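Local coordinates for protein allantoin racemase (Pseudomonas fluorescens, PDB 5LFD) that probably interconverts the D and L forms of 5-monosubstituted hydantoins, at residues Arg2-Asn7 / Val33-Tyr38. Residues are numbered along the deposited sequence; the frame is centred on the assembly and turned at random.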
ATOM      1  N   ARG A   2     -10.370 -26.878  27.744  1.00 14.64           N
ATOM      2  CA  ARG A   2      -9.581 -26.012  28.594  1.00 14.25           C
ATOM      3  C   ARG A   2      -8.801 -24.949  27.765  1.00 12.88           C
ATOM      4  O   ARG A   2      -8.021 -25.299  26.901  1.00 11.71           O
ATOM      5  CB  ARG A   2      -8.580 -26.840  29.426  1.00 15.61           C
ATOM      6  CG  ARG A   2      -7.944 -26.039  30.523  1.00 16.68           C
ATOM      7  CD  ARG A   2      -7.036 -26.879  31.380  1.00 19.97           C
ATOM      8  NE  ARG A   2      -7.814 -27.457  32.492  1.00 22.56           N
ATOM      9  CZ  ARG A   2      -7.776 -28.739  32.814  1.00 23.06           C
ATOM     10  NH1 ARG A   2      -6.987 -29.562  32.137  1.00 24.93           N
ATOM     11  NH2 ARG A   2      -8.506 -29.185  33.806  1.00 24.26           N
ATOM     12  N   ILE A   3      -8.984 -23.688  28.129  1.00 11.39           N
ATOM     13  CA  ILE A   3      -8.308 -22.584  27.485  1.00 12.05           C
ATOM     14  C   ILE A   3      -7.443 -21.813  28.490  1.00 11.88           C
ATOM     15  O   ILE A   3      -7.955 -21.279  29.508  1.00 11.66           O
ATOM     16  CB  ILE A   3      -9.371 -21.599  26.892  1.00 12.08           C
ATOM     17  CG1 ILE A   3     -10.314 -22.321  25.878  1.00 12.13           C
ATOM     18  CG2 ILE A   3      -8.682 -20.360  26.333  1.00 11.39           C
ATOM     19  CD1 ILE A   3     -11.557 -21.466  25.546  1.00 13.70           C
ATOM     20  N   LEU A   4      -6.134 -21.740  28.221  1.00 12.66           N
ATOM     21  CA  LEU A   4      -5.275 -20.899  29.041  1.00 13.15           C
ATOM     22  C   LEU A   4      -5.454 -19.430  28.658  1.00 13.26           C
ATOM     23  O   LEU A   4      -5.301 -19.070  27.486  1.00 14.93           O
ATOM     24  CB  LEU A   4      -3.797 -21.318  28.924  1.00 13.20           C
ATOM     25  CG  LEU A   4      -3.450 -22.803  29.145  1.00 13.69           C
ATOM     26  CD1 LEU A   4      -1.943 -23.041  28.988  1.00 12.44           C
ATOM     27  CD2 LEU A   4      -4.038 -23.416  30.450  1.00 13.61           C
ATOM     28  N   VAL A   5      -5.812 -18.602  29.635  1.00 13.08           N
ATOM     29  CA  VAL A   5      -5.848 -17.133  29.500  1.00 13.10           C
ATOM     30  C   VAL A   5      -4.701 -16.445  30.260  1.00 15.01           C
ATOM     31  O   VAL A   5      -4.726 -16.316  31.510  1.00 14.71           O
ATOM     32  CB  VAL A   5      -7.192 -16.535  29.966  1.00 12.50           C
ATOM     33  CG1 VAL A   5      -7.244 -15.048  29.721  1.00 11.70           C
ATOM     34  CG2 VAL A   5      -8.331 -17.209  29.219  1.00 12.08           C
ATOM     35  N   VAL A   6      -3.701 -15.962  29.500  1.00 14.08           N
ATOM     36  CA  VAL A   6      -2.463 -15.536  30.111  1.00 14.10           C
ATOM     37  C   VAL A   6      -2.321 -14.023  30.100  1.00 13.85           C
ATOM     38  O   VAL A   6      -2.397 -13.352  29.033  1.00 14.74           O
ATOM     39  CB  VAL A   6      -1.255 -16.211  29.412  1.00 13.67           C
ATOM     40  CG1 VAL A   6      -0.018 -16.009  30.260  1.00 14.39           C
ATOM     41  CG2 VAL A   6      -1.510 -17.682  29.196  1.00 12.84           C
ATOM     42  N   ASN A   7      -2.154 -13.478  31.283  1.00 13.38           N
ATOM     43  CA  ASN A   7      -1.911 -12.063  31.457  1.00 13.10           C
ATOM     44  C   ASN A   7      -0.509 -11.812  30.891  1.00 13.19           C
ATOM     45  O   ASN A   7       0.375 -12.687  30.984  1.00 14.36           O
ATOM     46  CB  ASN A   7      -1.960 -11.686  32.973  1.00 12.89           C
ATOM     47  CG  ASN A   7      -2.010 -10.169  33.229  1.00 14.04           C
ATOM     48  OD1 ASN A   7      -1.861  -9.318  32.303  1.00 13.12           O
ATOM     49  ND2 ASN A   7      -2.208  -9.801  34.506  1.00 14.83           N
ATOM     50  N   VAL A  33      -8.570 -21.103  32.518  1.00 19.67           N
ATOM     51  CA  VAL A  33      -7.484 -21.209  33.441  1.00 19.52           C
ATOM     52  C   VAL A  33      -6.633 -19.943  33.257  1.00 19.70           C
ATOM     53  O   VAL A  33      -5.854 -19.809  32.277  1.00 18.24           O
ATOM     54  CB  VAL A  33      -6.678 -22.486  33.174  1.00 20.37           C
ATOM     55  CG1 VAL A  33      -5.371 -22.435  33.946  1.00 23.19           C
ATOM     56  CG2 VAL A  33      -7.484 -23.723  33.583  1.00 20.56           C
ATOM     57  N   GLY A  34      -6.835 -18.997  34.171  1.00 18.07           N
ATOM     58  CA  GLY A  34      -6.155 -17.707  34.127  1.00 19.62           C
ATOM     59  C   GLY A  34      -4.762 -17.803  34.749  1.00 21.44           C
ATOM     60  O   GLY A  34      -4.632 -18.199  35.919  1.00 22.43           O
ATOM     61  N   LEU A  35      -3.734 -17.441  33.976  1.00 19.93           N
ATOM     62  CA  LEU A  35      -2.306 -17.574  34.385  1.00 19.45           C
ATOM     63  C   LEU A  35      -1.611 -16.218  34.516  1.00 18.87           C
ATOM     64  O   LEU A  35      -1.842 -15.314  33.696  1.00 17.56           O
ATOM     65  CB  LEU A  35      -1.529 -18.456  33.387  1.00 18.09           C
ATOM     66  CG  LEU A  35      -1.968 -19.906  33.244  1.00 18.52           C
ATOM     67  CD1 LEU A  35      -1.128 -20.631  32.219  1.00 17.88           C
ATOM     68  CD2 LEU A  35      -1.859 -20.607  34.599  1.00 19.20           C
ATOM     69  N   THR A  36      -0.791 -16.076  35.561  1.00 17.79           N
ATOM     70  CA  THR A  36       0.009 -14.874  35.760  1.00 16.84           C
ATOM     71  C   THR A  36       1.444 -15.254  35.510  1.00 16.84           C
ATOM     72  O   THR A  36       1.901 -16.259  36.052  1.00 16.79           O
ATOM     73  CB  THR A  36      -0.206 -14.200  37.137  1.00 17.35           C
ATOM     74  OG1 THR A  36      -1.562 -13.805  37.242  1.00 15.25           O
ATOM     75  CG2 THR A  36       0.604 -12.884  37.229  1.00 16.72           C
ATOM     76  N   PRO A  37       2.138 -14.530  34.582  1.00 17.12           N
ATOM     77  CA  PRO A  37       3.517 -14.902  34.295  1.00 16.88           C
ATOM     78  C   PRO A  37       4.351 -14.816  35.550  1.00 16.72           C
ATOM     79  O   PRO A  37       4.014 -14.042  36.437  1.00 16.25           O
ATOM     80  CB  PRO A  37       3.968 -13.814  33.309  1.00 16.24           C
ATOM     81  CG  PRO A  37       2.723 -13.441  32.628  1.00 16.34           C
ATOM     82  CD  PRO A  37       1.727 -13.390  33.753  1.00 15.70           C
ATOM     83  N   TYR A  38       5.450 -15.560  35.587  1.00 19.04           N
ATOM     84  CA  TYR A  38       6.318 -15.629  36.787  1.00 21.92           C
ATOM     85  C   TYR A  38       7.284 -14.452  36.929  1.00 22.52           C
ATOM     86  O   TYR A  38       7.609 -14.087  38.030  1.00 23.13           O
ATOM     87  CB  TYR A  38       7.095 -16.957  36.817  1.00 22.74           C
ATOM     88  CG  TYR A  38       6.217 -18.223  37.064  1.00 24.27           C
ATOM     89  CD1 TYR A  38       6.573 -19.455  36.494  1.00 26.74           C
ATOM     90  CD2 TYR A  38       5.079 -18.191  37.903  1.00 24.20           C
ATOM     91  CE1 TYR A  38       5.819 -20.619  36.735  1.00 27.96           C
ATOM     92  CE2 TYR A  38       4.313 -19.342  38.124  1.00 25.52           C
ATOM     93  CZ  TYR A  38       4.699 -20.543  37.538  1.00 25.47           C
ATOM     94  OH  TYR A  38       3.973 -21.691  37.702  1.00 32.03           O
TER
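Val33 and Leu35 present their backbone N-H and C=O groups to Ile3, Val5 and Asn7, pairing the strands 2-7 and 31-35 in parallel. With helix 12-23 between them in the chain, they form a beta-alpha-beta unit at one side of a four-stranded parallel sheet. Val33 N donates to Ile3 O, and Val33 O accepts from Val5 N at 2.9 Å. One step on, Leu35 N reaches Val5 O at 2.9 Å and Asn7 N reaches Leu35 O. Gly34, paired with Val5, has no side chain, and its CA lies 3.3 Å from Val5 O in a CA-H...O contact.

Leu4, Val6, Val33 and Leu35 share one face, Val6 resting on Val57 and Val61 of helix 47-63 and Leu4 on Tyr64 and Phe68; branched aliphatic side chains suit its buried part, which Leu4, Val6 and Leu35 occupy. Val33 can be followed outward: CB lies 3.9 Å from Leu4 CD2; CG1, anti to the backbone N (chi1 168°), runs alongside Leu4 and meets the same methyl; CG2 lies along Arg2 CG, CD and NE, 3.9 Å from each, and the guanidinium goes on to a salt bridge with Glu31. The leucines meet obliquely, Leu4 CD1 being 4.1 Å from Leu35 CD1.

Proline, with no N-H to donate, suits a place past the last strand bond, Asn7 N to Leu35 O, and the Pro37 ring sits against the backbone carbonyl of Asn7, its CG 4.4 Å from Val6 CG1. With an alanine in its place, CG and CD would be missing and a gap would probably open beside Asn7 O and Val6 CG1. The Asn7 amide turns to other partners, ND2 to Thr15 and OD1 to the backbone N of Asn9, while Pro37 CG comes within 3.0 Å of Asn7 O.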